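PDB 6ZYL: phytanoyl-CoA dioxygenase from Streptomyces malaysiense, which catalyses the beta-hydroxylation of thioholgamide as the non-heme monooxygenase ThoJ, probably using an iron ion and 2-oxoglutarate. Local coordinates for residues R31-G36 / Y139-A144; F39-L44 / C209-L214; I95-A100 / L252-D257; R145-L150 / N231-Y236; M160-G165 / V200-D205. All coordinates share one frame; numbering follows the deposited sequence.

Contact 1. Residues R31-G36 / Y139-A144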
# COMPACT_ATOMS: atom_id res chain seq x y z
N ARG A 31 18.93 -2.88 6.34
CA ARG A 31 18.73 -2.89 4.90
C ARG A 31 17.67 -1.88 4.48
O ARG A 31 17.85 -1.12 3.52
CB ARG A 31 18.35 -4.29 4.43
CG ARG A 31 19.35 -5.38 4.77
CD ARG A 31 18.70 -6.76 4.74
NE ARG A 31 18.03 -7.02 3.47
CZ ARG A 31 17.24 -8.07 3.24
NH1 ARG A 31 17.03 -8.97 4.20
NH2 ARG A 31 16.67 -8.23 2.05
N PHE A 32 16.55 -1.85 5.21
CA PHE A 32 15.47 -0.92 4.89
C PHE A 32 15.96 0.52 4.93
O PHE A 32 15.68 1.31 4.02
CB PHE A 32 14.31 -1.13 5.86
CG PHE A 32 13.16 -0.19 5.65
CD1 PHE A 32 12.25 -0.39 4.63
CD2 PHE A 32 12.98 0.90 6.49
CE1 PHE A 32 11.20 0.48 4.43
CE2 PHE A 32 11.92 1.77 6.31
CZ PHE A 32 11.03 1.57 5.28
N ARG A 33 16.70 0.89 5.97
CA ARG A 33 17.13 2.28 6.11
C ARG A 33 18.22 2.63 5.11
O ARG A 33 18.29 3.77 4.65
CB ARG A 33 17.62 2.54 7.54
CG ARG A 33 16.53 2.41 8.60
CD ARG A 33 15.42 3.43 8.40
NE ARG A 33 14.31 3.23 9.33
CZ ARG A 33 13.14 3.86 9.26
NH1 ARG A 33 12.91 4.74 8.30
NH2 ARG A 33 12.20 3.60 10.16
N THR A 34 19.08 1.67 4.75
CA THR A 34 20.12 1.94 3.77
C THR A 34 19.55 2.03 2.36
O THR A 34 19.74 3.02 1.66
CB THR A 34 21.20 0.86 3.84
OG1 THR A 34 21.75 0.79 5.16
CG2 THR A 34 22.32 1.15 2.84
N ASP A 35 18.82 0.99 1.94
CA ASP A 35 18.32 0.93 0.58
C ASP A 35 17.01 1.68 0.40
O ASP A 35 16.70 2.09 -0.73
CB ASP A 35 18.12 -0.53 0.16
CG ASP A 35 19.43 -1.30 0.08
OD1 ASP A 35 20.48 -0.66 -0.16
OD2 ASP A 35 19.42 -2.53 0.26
N GLY A 36 16.24 1.88 1.47
CA GLY A 36 14.90 2.40 1.35
C GLY A 36 13.85 1.36 1.06
O GLY A 36 12.68 1.72 0.86
N TYR A 139 6.60 10.33 7.95
CA TYR A 139 6.86 9.10 7.22
C TYR A 139 8.36 8.86 7.05
O TYR A 139 8.77 7.72 6.78
CB TYR A 139 6.21 9.17 5.84
CG TYR A 139 6.77 10.27 4.97
CD1 TYR A 139 7.91 10.06 4.20
CD2 TYR A 139 6.18 11.53 4.93
CE1 TYR A 139 8.43 11.07 3.41
CE2 TYR A 139 6.70 12.54 4.15
CZ TYR A 139 7.82 12.30 3.39
OH TYR A 139 8.35 13.30 2.60
N GLN A 140 9.17 9.90 7.20
CA GLN A 140 10.61 9.76 6.99
C GLN A 140 11.20 8.69 7.89
O GLN A 140 12.05 7.91 7.45
CB GLN A 140 11.29 11.11 7.23
CG GLN A 140 10.90 12.18 6.21
CD GLN A 140 9.62 12.93 6.57
OE1 GLN A 140 8.82 12.46 7.38
NE2 GLN A 140 9.42 14.09 5.95
N GLN A 141 10.74 8.61 9.14
CA GLN A 141 11.23 7.62 10.07
C GLN A 141 10.18 6.62 10.53
O GLN A 141 10.54 5.59 11.10
CB GLN A 141 11.82 8.30 11.32
CG GLN A 141 13.09 9.09 11.07
CD GLN A 141 14.22 8.23 10.54
OE1 GLN A 141 14.42 7.10 10.99
NE2 GLN A 141 14.97 8.76 9.58
N HIS A 142 8.89 6.89 10.31
CA HIS A 142 7.83 6.19 11.03
C HIS A 142 6.74 5.66 10.11
O HIS A 142 5.58 5.54 10.52
CB HIS A 142 7.23 7.10 12.10
CG HIS A 142 8.24 7.70 13.02
ND1 HIS A 142 9.01 6.93 13.87
CD2 HIS A 142 8.62 8.98 13.22
CE1 HIS A 142 9.82 7.72 14.56
NE2 HIS A 142 9.60 8.97 14.19
N ALA A 143 7.08 5.33 8.87
CA ALA A 143 6.09 4.75 7.96
C ALA A 143 6.78 3.81 6.98
O ALA A 143 7.97 3.92 6.72
CB ALA A 143 5.33 5.84 7.20
N ALA A 144 5.98 2.89 6.45
CA ALA A 144 6.45 1.94 5.45
C ALA A 144 5.24 1.38 4.72
O ALA A 144 4.18 1.20 5.32
CB ALA A 144 7.27 0.81 6.08
O HOH W 1 10.18 5.33 7.55
O HOH W 2 14.71 6.30 6.48
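R33 and F32, neighbours on the helix 28-35, share out segment 139-144: the arginine takes the carbonyls of the weakly bonded helical turn 139-142, and the phenylalanine takes the start of the strand that follows. At Y139 the link is indirect. A water accepts a bond from R33 NH1 at 2.9 Å and lies at bonding distance from the carbonyls of both Y139 and A143, although the sharing of its protons between them is not settled. A second water, also accepting from R33 NH1, donates to Q140 O at 3.3 Å. Q141 makes the direct bond, from R33 NH2 to Q141 O at 2.8 Å. The N-H...O angle is only 133°, and the donor stands 42° out of the carbonyl plane, which marks a bent, off-axis grip. The Q141 amide also returns over the arginine: OE1 lies 3.8 Å above the guanidinium plane of R33, over its centre. On the opposite guanidinium face, toward its rim, comes CE2 from the edge of the F32 ring. A bend in the arginine chain at chi2 (-62°) brings its group beside the ring. Further along, A143 O stands at the edge of the F32 ring, and A144 CB meets CZ of that ring at 3.9 Å. Q140 O accepts from H213 NE2, and A144 is backbone-bonded to Y236. Through F32 on L102 and R33 on L103, helix 28-35 lies beside helix 93-103, over the start of strand 143-149 and on V211 of strand 209-212.

Contact 2. Residues F39-L44 / C209-L214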
# COMPACT_ATOMS: atom_id res chain seq x y z
N PHE A 39 13.26 -6.66 0.62
CA PHE A 39 12.44 -7.71 0.03
C PHE A 39 13.36 -8.84 -0.42
O PHE A 39 14.55 -8.61 -0.68
CB PHE A 39 11.62 -7.18 -1.16
CG PHE A 39 12.43 -6.94 -2.41
CD1 PHE A 39 12.66 -7.97 -3.31
CD2 PHE A 39 12.95 -5.69 -2.68
CE1 PHE A 39 13.40 -7.75 -4.46
CE2 PHE A 39 13.69 -5.46 -3.83
CZ PHE A 39 13.91 -6.50 -4.72
N PRO A 40 12.85 -10.08 -0.51
CA PRO A 40 11.49 -10.45 -0.08
C PRO A 40 11.44 -10.61 1.44
O PRO A 40 12.45 -10.93 2.04
CB PRO A 40 11.25 -11.78 -0.78
CG PRO A 40 12.62 -12.39 -0.87
CD PRO A 40 13.57 -11.22 -1.10
N VAL A 41 10.29 -10.35 2.06
CA VAL A 41 10.04 -10.81 3.43
C VAL A 41 8.84 -11.75 3.36
O VAL A 41 7.86 -11.49 2.65
CB VAL A 41 9.78 -9.65 4.42
CG1 VAL A 41 10.81 -8.53 4.23
CG2 VAL A 41 8.38 -9.11 4.28
N ASN A 42 8.93 -12.87 4.07
CA ASN A 42 7.89 -13.87 4.00
C ASN A 42 6.63 -13.39 4.71
O ASN A 42 6.70 -12.74 5.76
CB ASN A 42 8.38 -15.19 4.60
CG ASN A 42 9.37 -15.90 3.69
OD1 ASN A 42 9.39 -15.69 2.47
ND2 ASN A 42 10.20 -16.76 4.27
N ALA A 43 5.48 -13.69 4.12
CA ALA A 43 4.19 -13.33 4.69
C ALA A 43 3.20 -14.46 4.49
O ALA A 43 2.93 -15.24 5.42
CB ALA A 43 3.68 -12.03 4.07
N LEU A 44 2.65 -14.57 3.29
CA LEU A 44 1.69 -15.61 2.96
C LEU A 44 2.38 -16.76 2.23
O LEU A 44 3.35 -16.56 1.50
CB LEU A 44 0.57 -15.05 2.09
CG LEU A 44 -0.61 -14.38 2.80
CD1 LEU A 44 -0.15 -13.31 3.76
CD2 LEU A 44 -1.58 -13.80 1.77
N CYS A 209 6.20 -10.37 0.11
CA CYS A 209 5.93 -8.95 0.00
C CYS A 209 7.23 -8.17 0.00
O CYS A 209 8.29 -8.69 0.37
CB CYS A 209 5.01 -8.46 1.13
SG CYS A 209 5.80 -8.43 2.75
N SER A 210 7.14 -6.93 -0.44
CA SER A 210 8.23 -5.97 -0.37
C SER A 210 7.79 -4.82 0.53
O SER A 210 6.61 -4.46 0.56
CB SER A 210 8.59 -5.44 -1.76
OG SER A 210 9.64 -4.50 -1.68
N VAL A 211 8.73 -4.28 1.29
CA VAL A 211 8.50 -3.15 2.17
C VAL A 211 9.40 -2.02 1.70
O VAL A 211 10.62 -2.19 1.61
CB VAL A 211 8.78 -3.49 3.65
CG1 VAL A 211 8.25 -2.38 4.55
CG2 VAL A 211 8.18 -4.83 4.01
N HIS A 212 8.81 -0.87 1.38
CA HIS A 212 9.60 0.26 0.93
C HIS A 212 9.17 1.55 1.62
O HIS A 212 8.04 1.68 2.10
CB HIS A 212 9.54 0.42 -0.62
CG HIS A 212 8.19 0.77 -1.16
ND1 HIS A 212 7.42 -0.12 -1.89
CD2 HIS A 212 7.49 1.93 -1.13
CE1 HIS A 212 6.30 0.47 -2.26
NE2 HIS A 212 6.31 1.71 -1.81
N HIS A 213 10.13 2.47 1.70
CA HIS A 213 9.92 3.81 2.23
C HIS A 213 8.97 4.58 1.33
O HIS A 213 8.98 4.43 0.11
CB HIS A 213 11.27 4.51 2.33
CG HIS A 213 11.30 5.68 3.26
ND1 HIS A 213 10.95 6.95 2.86
CD2 HIS A 213 11.70 5.79 4.55
CE1 HIS A 213 11.09 7.79 3.87
NE2 HIS A 213 11.54 7.11 4.91
N LEU A 214 8.12 5.41 1.94
CA LEU A 214 7.18 6.20 1.15
C LEU A 214 7.86 7.24 0.28
O LEU A 214 7.21 7.81 -0.60
CB LEU A 214 6.15 6.87 2.07
CG LEU A 214 5.19 5.93 2.79
CD1 LEU A 214 4.22 6.73 3.66
CD2 LEU A 214 4.42 5.05 1.81
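V41 and C209 form an antiparallel hydrogen-bonded pair, the one bridge within these two segments; the pairing continues from V211 to V38. V41 N gives to C209 O at 3.1 Å with a nearly straight angle of 172°, and C209 N returns a bond to V41 O at 3.2 Å. Their side chains leave on the same face. There A43 CB closes in on C209 SG at 4.4 Å, and V41 CG2 bulges toward V211 CG2 at 4.3 Å; the approach of V41 CG2 to C209 SG is modelled doubtfully short. Before the bridge, F39 lays its CB against S210, 3.4 Å from OG. With CG of F39 between the backbone N and the carbonyl carbon (chi1 75°), the ring then turns away from the strand, and S210 OG bonds to Y162 OH instead. A cis peptide precedes P40, and P40 CA rests 3.7 Å from C209 O. The N-to-C directions of 39-41 and 209-212 differ by 121°, well short of antiparallel. Strand 37-41, outermost in the large sheet within this chain, here joins strand 209-212, consistent with the jelly-roll (double-stranded beta-helix) core of the PhyH family.

Contact 3. Residues I95-A100 / L252-D257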
# COMPACT_ATOMS: atom_id res chain seq x y z
N ILE A 95 3.49 -10.15 8.78
CA ILE A 95 3.64 -8.78 8.30
C ILE A 95 3.81 -7.82 9.47
O ILE A 95 4.69 -6.96 9.47
CB ILE A 95 2.44 -8.39 7.41
CG1 ILE A 95 2.41 -9.27 6.16
CG2 ILE A 95 2.52 -6.92 7.03
CD1 ILE A 95 1.19 -9.08 5.28
N LEU A 96 2.97 -7.97 10.50
CA LEU A 96 3.07 -7.08 11.65
C LEU A 96 4.42 -7.22 12.34
O LEU A 96 5.01 -6.22 12.78
CB LEU A 96 1.93 -7.36 12.64
CG LEU A 96 0.52 -7.06 12.15
CD1 LEU A 96 -0.49 -7.27 13.28
CD2 LEU A 96 0.40 -5.66 11.58
N ASP A 97 4.94 -8.44 12.45
CA ASP A 97 6.25 -8.64 13.06
C ASP A 97 7.34 -7.98 12.23
O ASP A 97 8.24 -7.33 12.77
CB ASP A 97 6.54 -10.13 13.24
CG ASP A 97 5.74 -10.76 14.35
OD1 ASP A 97 5.15 -10.01 15.17
OD2 ASP A 97 5.68 -12.00 14.41
N ALA A 98 7.27 -8.14 10.90
CA ALA A 98 8.27 -7.52 10.04
C ALA A 98 8.21 -6.00 10.14
O ALA A 98 9.25 -5.34 10.23
CB ALA A 98 8.05 -7.96 8.59
N VAL A 99 7.00 -5.43 10.13
CA VAL A 99 6.87 -3.98 10.20
C VAL A 99 7.32 -3.47 11.56
O VAL A 99 7.98 -2.42 11.65
CB VAL A 99 5.41 -3.57 9.89
CG1 VAL A 99 5.22 -2.08 10.13
CG2 VAL A 99 5.04 -3.95 8.46
N ALA A 100 6.99 -4.20 12.63
CA ALA A 100 7.41 -3.77 13.96
C ALA A 100 8.92 -3.71 14.07
O ALA A 100 9.47 -2.82 14.72
CB ALA A 100 6.83 -4.72 15.01
N LEU A 252 -5.84 0.86 14.38
CA LEU A 252 -4.84 0.39 15.33
C LEU A 252 -4.66 -1.12 15.20
O LEU A 252 -5.64 -1.88 15.27
CB LEU A 252 -5.26 0.75 16.75
CG LEU A 252 -4.37 0.32 17.91
CD1 LEU A 252 -3.05 1.06 17.88
CD2 LEU A 252 -5.10 0.57 19.23
N VAL A 253 -3.42 -1.56 15.01
CA VAL A 253 -3.12 -2.98 14.88
C VAL A 253 -2.08 -3.46 15.88
O VAL A 253 -2.06 -4.66 16.19
CB VAL A 253 -2.69 -3.33 13.44
CG1 VAL A 253 -3.82 -3.04 12.46
CG2 VAL A 253 -1.43 -2.57 13.05
N ARG A 254 -1.21 -2.59 16.38
CA ARG A 254 -0.28 -2.94 17.45
C ARG A 254 -0.17 -1.76 18.41
O ARG A 254 -0.07 -0.61 17.97
CB ARG A 254 1.11 -3.30 16.91
CG ARG A 254 1.19 -4.66 16.23
CD ARG A 254 1.30 -5.79 17.25
NE ARG A 254 1.43 -7.09 16.59
CZ ARG A 254 2.59 -7.64 16.23
NH1 ARG A 254 3.73 -7.00 16.46
NH2 ARG A 254 2.61 -8.82 15.64
N GLY A 255 -0.19 -2.05 19.70
CA GLY A 255 -0.14 -1.01 20.70
C GLY A 255 -1.52 -0.50 21.07
O GLY A 255 -2.56 -1.07 20.71
N THR A 256 -1.52 0.61 21.82
CA THR A 256 -2.75 1.24 22.28
C THR A 256 -2.86 2.70 21.89
O THR A 256 -3.85 3.35 22.25
CB THR A 256 -2.87 1.12 23.81
OG1 THR A 256 -1.84 1.91 24.43
CG2 THR A 256 -2.74 -0.32 24.26
N ASP A 257 -1.88 3.24 21.17
CA ASP A 257 -1.79 4.66 20.87
C ASP A 257 -2.18 4.90 19.42
O ASP A 257 -1.59 4.30 18.51
CB ASP A 257 -0.36 5.16 21.14
CG ASP A 257 -0.20 6.65 20.92
OD1 ASP A 257 -1.21 7.34 20.66
OD2 ASP A 257 0.95 7.13 21.01
O HOH W 3 6.86 -7.84 17.02
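L96 and R254 make the tight part of this contact between helix 93-103 and strand 249-254. L96 CB sits over one face of the R254 guanidinium, offset toward its rim and 3.4 Å from NH2, while L96 CD1 comes to 3.8 Å from NE. Deeper in, L96 CD2 meets V253 CG2 at 3.9 Å. Both strand residues can aim their CB atoms at the helix because V253 and R254 together face L107, a classic beta bulge. A bend at chi2 (-80°) lays the arginine chain across the L96 side chain. The outer side, where D97 is exposed, is polar and watered. There R254 NH2 bonds D97 OD1 at 2.8 Å in a salt bridge that is nearly straight (170°) and lies in the guanidinium plane, although the oxygen is approached from above the carboxylate, 39° out of its plane. Looser is a water that accepts from R254 NH1 at 3.3 Å and gives a weak bond to D97 OD1. A leucine in place of R254 would probably leave the D97 carboxylate without its positive mate and L96 CB without its flat cover. The guanidinium thus works in two ways, its face greasy against L96 and its edge charged against D97, a bond that nearby solvent probably weakens.

Contact 4. Residues R145-L150 / N231-Y236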
# COMPACT_ATOMS: atom_id res chain seq x y z
N ARG A 145 5.40 1.13 3.42
CA ARG A 145 4.36 0.51 2.61
C ARG A 145 4.74 -0.95 2.38
O ARG A 145 5.83 -1.24 1.87
CB ARG A 145 4.18 1.23 1.28
CG ARG A 145 3.19 0.54 0.35
CD ARG A 145 2.78 1.44 -0.80
NE ARG A 145 1.90 2.52 -0.37
CZ ARG A 145 1.26 3.34 -1.19
NH1 ARG A 145 1.40 3.20 -2.50
NH2 ARG A 145 0.47 4.29 -0.71
N VAL A 146 3.85 -1.86 2.75
CA VAL A 146 4.03 -3.29 2.51
C VAL A 146 3.30 -3.64 1.22
O VAL A 146 2.08 -3.47 1.12
CB VAL A 146 3.51 -4.13 3.69
CG1 VAL A 146 3.64 -5.61 3.39
CG2 VAL A 146 4.26 -3.76 4.96
N TRP A 147 4.05 -4.14 0.24
CA TRP A 147 3.57 -4.43 -1.11
C TRP A 147 3.49 -5.95 -1.23
O TRP A 147 4.49 -6.61 -1.50
CB TRP A 147 4.53 -3.82 -2.12
CG TRP A 147 4.06 -3.72 -3.53
CD1 TRP A 147 3.11 -2.88 -4.03
CD2 TRP A 147 4.58 -4.45 -4.65
NE1 TRP A 147 2.99 -3.06 -5.39
CE2 TRP A 147 3.89 -4.02 -5.79
CE3 TRP A 147 5.57 -5.43 -4.79
CZ2 TRP A 147 4.14 -4.53 -7.06
CZ3 TRP A 147 5.82 -5.94 -6.05
CH2 TRP A 147 5.11 -5.50 -7.17
N VAL A 148 2.29 -6.49 -1.03
CA VAL A 148 2.08 -7.93 -0.96
C VAL A 148 1.78 -8.46 -2.36
O VAL A 148 0.88 -7.95 -3.04
CB VAL A 148 0.96 -8.29 0.02
CG1 VAL A 148 0.77 -9.80 0.08
CG2 VAL A 148 1.24 -7.72 1.39
N ALA A 149 2.50 -9.49 -2.77
CA ALA A 149 2.30 -10.12 -4.07
C ALA A 149 1.21 -11.18 -3.94
O ALA A 149 1.41 -12.21 -3.29
CB ALA A 149 3.60 -10.74 -4.58
N LEU A 150 0.06 -10.93 -4.56
CA LEU A 150 -0.99 -11.94 -4.61
C LEU A 150 -0.77 -12.90 -5.78
O LEU A 150 -1.15 -14.07 -5.69
CB LEU A 150 -2.36 -11.27 -4.73
CG LEU A 150 -2.78 -10.41 -3.53
CD1 LEU A 150 -4.21 -9.91 -3.71
CD2 LEU A 150 -2.64 -11.16 -2.22
N ASN A 231 -1.28 -7.01 -6.77
CA ASN A 231 -0.52 -6.64 -5.58
C ASN A 231 -1.41 -5.84 -4.64
O ASN A 231 -2.22 -5.02 -5.07
CB ASN A 231 0.72 -5.84 -5.96
CG ASN A 231 1.73 -6.68 -6.72
OD1 ASN A 231 1.62 -6.85 -7.94
ND2 ASN A 231 2.71 -7.23 -6.01
N PHE A 232 -1.26 -6.11 -3.35
CA PHE A 232 -2.06 -5.51 -2.28
C PHE A 232 -1.10 -4.73 -1.39
O PHE A 232 -0.23 -5.33 -0.73
CB PHE A 232 -2.81 -6.60 -1.51
CG PHE A 232 -3.60 -6.10 -0.35
CD1 PHE A 232 -4.73 -5.32 -0.55
CD2 PHE A 232 -3.23 -6.42 0.94
CE1 PHE A 232 -5.47 -4.86 0.53
CE2 PHE A 232 -3.96 -5.96 2.02
CZ PHE A 232 -5.08 -5.18 1.82
N ALA A 233 -1.24 -3.41 -1.38
CA ALA A 233 -0.31 -2.52 -0.69
C ALA A 233 -0.93 -2.00 0.60
O ALA A 233 -2.11 -1.63 0.63
CB ALA A 233 0.07 -1.35 -1.59
N ILE A 234 -0.13 -1.97 1.66
CA ILE A 234 -0.58 -1.60 2.99
C ILE A 234 0.35 -0.53 3.53
O ILE A 234 1.56 -0.76 3.62
CB ILE A 234 -0.61 -2.81 3.95
CG1 ILE A 234 -1.21 -4.04 3.27
CG2 ILE A 234 -1.39 -2.46 5.21
CD1 ILE A 234 -0.87 -5.34 3.99
N ASP A 235 -0.21 0.61 3.90
CA ASP A 235 0.56 1.68 4.52
C ASP A 235 0.50 1.53 6.03
O ASP A 235 -0.58 1.64 6.63
CB ASP A 235 0.03 3.05 4.09
CG ASP A 235 0.39 3.39 2.67
OD1 ASP A 235 1.53 3.09 2.26
OD2 ASP A 235 -0.47 3.94 1.95
N TYR A 236 1.64 1.27 6.65
CA TYR A 236 1.76 1.19 8.09
C TYR A 236 2.44 2.45 8.61
O TYR A 236 3.40 2.95 8.01
CB TYR A 236 2.56 -0.05 8.52
CG TYR A 236 1.82 -1.35 8.31
CD1 TYR A 236 0.95 -1.84 9.28
CD2 TYR A 236 1.98 -2.08 7.14
CE1 TYR A 236 0.27 -3.03 9.09
CE2 TYR A 236 1.31 -3.28 6.94
CZ TYR A 236 0.45 -3.74 7.92
OH TYR A 236 -0.22 -4.93 7.73
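R145 and D235 close one end of this strand pair with a two-nitrogen, side-on salt bridge: R145 NE gives to D235 OD1 at 2.7 Å, almost straight (173°), and R145 NH2 gives to the syn lone pair of D235 OD2 at 2.8 Å. R145 thus engages both oxygens, and OD2 has a second partner in S111 OG. A lysine in place of R145 would probably leave one D235 oxygen without its arginine donor and the carboxylate freer to turn. Four backbone bonds alternate: V146 N gives to I234 O at 2.7 Å and I234 N to V146 O, then V148 N to F232 O and F232 N to V148 O. The other backbone edge of strand 143-149 is bonded at R145 to H212 and at W147 to S210, so this strand is interior to the large sheet, consistent with the jelly-roll core of 2-oxoglutarate oxygenases. On the face of W147 and N231, the N231 amide stacks on the indole, planes 9° apart, with ND2 3.1 Å above the ring plane and offset toward the rim. W147 NE1 bonds tartaric acid, probably from the crystallisation liquor. On the other face V146 CG2 meets Y236 CD2 at 3.6 Å, and Y236 OH bonds V90 O.

Contact 5. Residues M160-G165 / V200-D205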
# COMPACT_ATOMS: atom_id res chain seq x y z
N MET A 160 7.18 -3.64 -10.25
CA MET A 160 7.74 -2.38 -9.80
C MET A 160 9.26 -2.45 -9.76
O MET A 160 9.85 -3.50 -9.50
CB MET A 160 7.18 -2.07 -8.41
CG MET A 160 7.55 -0.75 -7.79
SD MET A 160 6.39 -0.40 -6.44
CE MET A 160 6.58 -1.86 -5.41
N ARG A 161 9.89 -1.31 -10.05
CA ARG A 161 11.33 -1.15 -9.93
C ARG A 161 11.63 -0.14 -8.83
O ARG A 161 10.94 0.88 -8.72
CB ARG A 161 11.98 -0.65 -11.22
CG ARG A 161 11.57 -1.34 -12.50
CD ARG A 161 12.55 -0.99 -13.62
NE ARG A 161 12.31 0.33 -14.20
CZ ARG A 161 11.25 0.64 -14.94
NH1 ARG A 161 10.31 -0.27 -15.18
NH2 ARG A 161 11.12 1.87 -15.44
N TYR A 162 12.67 -0.39 -8.05
CA TYR A 162 13.10 0.53 -7.00
C TYR A 162 14.38 1.25 -7.40
O TYR A 162 15.21 0.71 -8.14
CB TYR A 162 13.36 -0.20 -5.68
CG TYR A 162 12.14 -0.71 -4.94
CD1 TYR A 162 10.93 -0.04 -5.01
CD2 TYR A 162 12.22 -1.85 -4.17
CE1 TYR A 162 9.82 -0.51 -4.32
CE2 TYR A 162 11.13 -2.33 -3.48
CZ TYR A 162 9.93 -1.66 -3.56
OH TYR A 162 8.86 -2.15 -2.86
N ALA A 163 14.54 2.47 -6.89
CA ALA A 163 15.78 3.24 -7.02
C ALA A 163 16.45 3.23 -5.64
O ALA A 163 16.05 3.99 -4.75
CB ALA A 163 15.51 4.66 -7.51
N ARG A 164 17.45 2.37 -5.47
CA ARG A 164 18.11 2.22 -4.18
C ARG A 164 18.61 3.55 -3.66
O ARG A 164 19.22 4.34 -4.39
CB ARG A 164 19.27 1.23 -4.32
CG ARG A 164 19.84 0.72 -3.01
CD ARG A 164 20.98 -0.27 -3.27
NE ARG A 164 20.53 -1.66 -3.32
CZ ARG A 164 20.50 -2.40 -4.42
NH1 ARG A 164 20.92 -1.91 -5.58
NH2 ARG A 164 20.06 -3.65 -4.36
N GLY A 165 18.33 3.82 -2.38
CA GLY A 165 18.78 5.03 -1.73
C GLY A 165 18.05 6.30 -2.11
O GLY A 165 18.38 7.36 -1.58
N VAL A 200 16.21 -1.72 -9.30
CA VAL A 200 16.05 -3.07 -8.78
C VAL A 200 14.63 -3.53 -9.04
O VAL A 200 13.67 -2.95 -8.51
CB VAL A 200 16.38 -3.15 -7.28
CG1 VAL A 200 16.36 -4.59 -6.80
CG2 VAL A 200 17.72 -2.49 -6.99
N ASP A 201 14.48 -4.57 -9.86
CA ASP A 201 13.18 -5.19 -10.09
C ASP A 201 12.70 -5.88 -8.82
O ASP A 201 13.45 -6.63 -8.19
CB ASP A 201 13.27 -6.20 -11.23
CG ASP A 201 13.05 -5.58 -12.60
OD1 ASP A 201 12.58 -4.43 -12.67
OD2 ASP A 201 13.35 -6.26 -13.60
N VAL A 202 11.45 -5.63 -8.45
CA VAL A 202 10.87 -6.24 -7.25
C VAL A 202 10.26 -7.57 -7.67
O VAL A 202 9.12 -7.63 -8.13
CB VAL A 202 9.83 -5.32 -6.59
CG1 VAL A 202 9.34 -5.93 -5.29
CG2 VAL A 202 10.44 -3.94 -6.35
N LEU A 203 11.02 -8.64 -7.49
CA LEU A 203 10.64 -9.98 -7.95
C LEU A 203 10.29 -10.83 -6.74
O LEU A 203 11.14 -11.06 -5.87
CB LEU A 203 11.78 -10.61 -8.75
CG LEU A 203 12.28 -9.75 -9.91
CD1 LEU A 203 13.52 -10.36 -10.55
CD2 LEU A 203 11.18 -9.55 -10.94
N LEU A 204 9.05 -11.30 -6.70
CA LEU A 204 8.52 -11.97 -5.52
C LEU A 204 7.77 -13.23 -5.91
O LEU A 204 7.06 -13.26 -6.92
CB LEU A 204 7.57 -11.04 -4.75
CG LEU A 204 8.09 -9.68 -4.30
CD1 LEU A 204 6.94 -8.81 -3.82
CD2 LEU A 204 9.13 -9.86 -3.22
N ASP A 205 7.92 -14.28 -5.10
CA ASP A 205 6.98 -15.38 -5.13
C ASP A 205 5.63 -14.91 -4.62
O ASP A 205 5.55 -14.07 -3.72
CB ASP A 205 7.47 -16.55 -4.28
CG ASP A 205 8.70 -17.22 -4.85
OD1 ASP A 205 9.05 -16.95 -6.02
OD2 ASP A 205 9.32 -18.04 -4.13
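V202 sets its CG2 methyl over the face of the Y162 ring, toward the CE2 side, 3.5 Å from the centroid and 18° off the ring normal, a CH-pi contact. The same methyl is 4.3 Å from M160 CB, so V202 is wedged between the tyrosine face and the methionine. On the same face of the strand pair as Y162, V200 meets R164: V200 CG2 lies over one face of that guanidinium, 3.5 Å from NH1. The arginine chain, extended at first with CG anti to N (chi1 -166°), bends at chi3 to lay its flat group there. On the remaining face of the pair, R161 and D201 run side by side and point the same way. They touch through D201 OD1 and R161 CG at 3.3 Å, whereas R161 NE stays 5.0 Å from that oxygen and forms its salt bridge with E196. Three backbone bonds tie the segments as antiparallel strands: V202 N to M160 O, Y162 N to V200 O at 2.8 Å, and V200 N to Y162 O. The chemistry is therefore mainly backbone bonding and apolar cover. D201 probably lends R161 only a diffuse electrostatic attraction, and the Y162 hydroxyl is bonded by S210 and H212 beyond this contact.

In the fold
Contacts 2 and 4 lie closest, their centres 7 Å apart, because strands 209-212 and 143-149 are neighbours in the large sheet; S210 O to W147 N, 2.6 Å, is one of their bonds. Contact 1 takes in the start of strand 143-149 and touches contact 2 where H213 NE2 bonds Q140 O. In contact 3, helix 93-103 lies on this sheet, L96 CD2 meeting Y236 CE1 at 3.6 Å, and packs on its strand 249-254. Contact 5 belongs to a separate four-stranded sheet, joined to contact 2 through Y162 OH. Tartaric acid, probably from the crystallisation liquor, lies about 3 Å from the W147 side chain and about 4 Å from that of M160, and may mark a pocket.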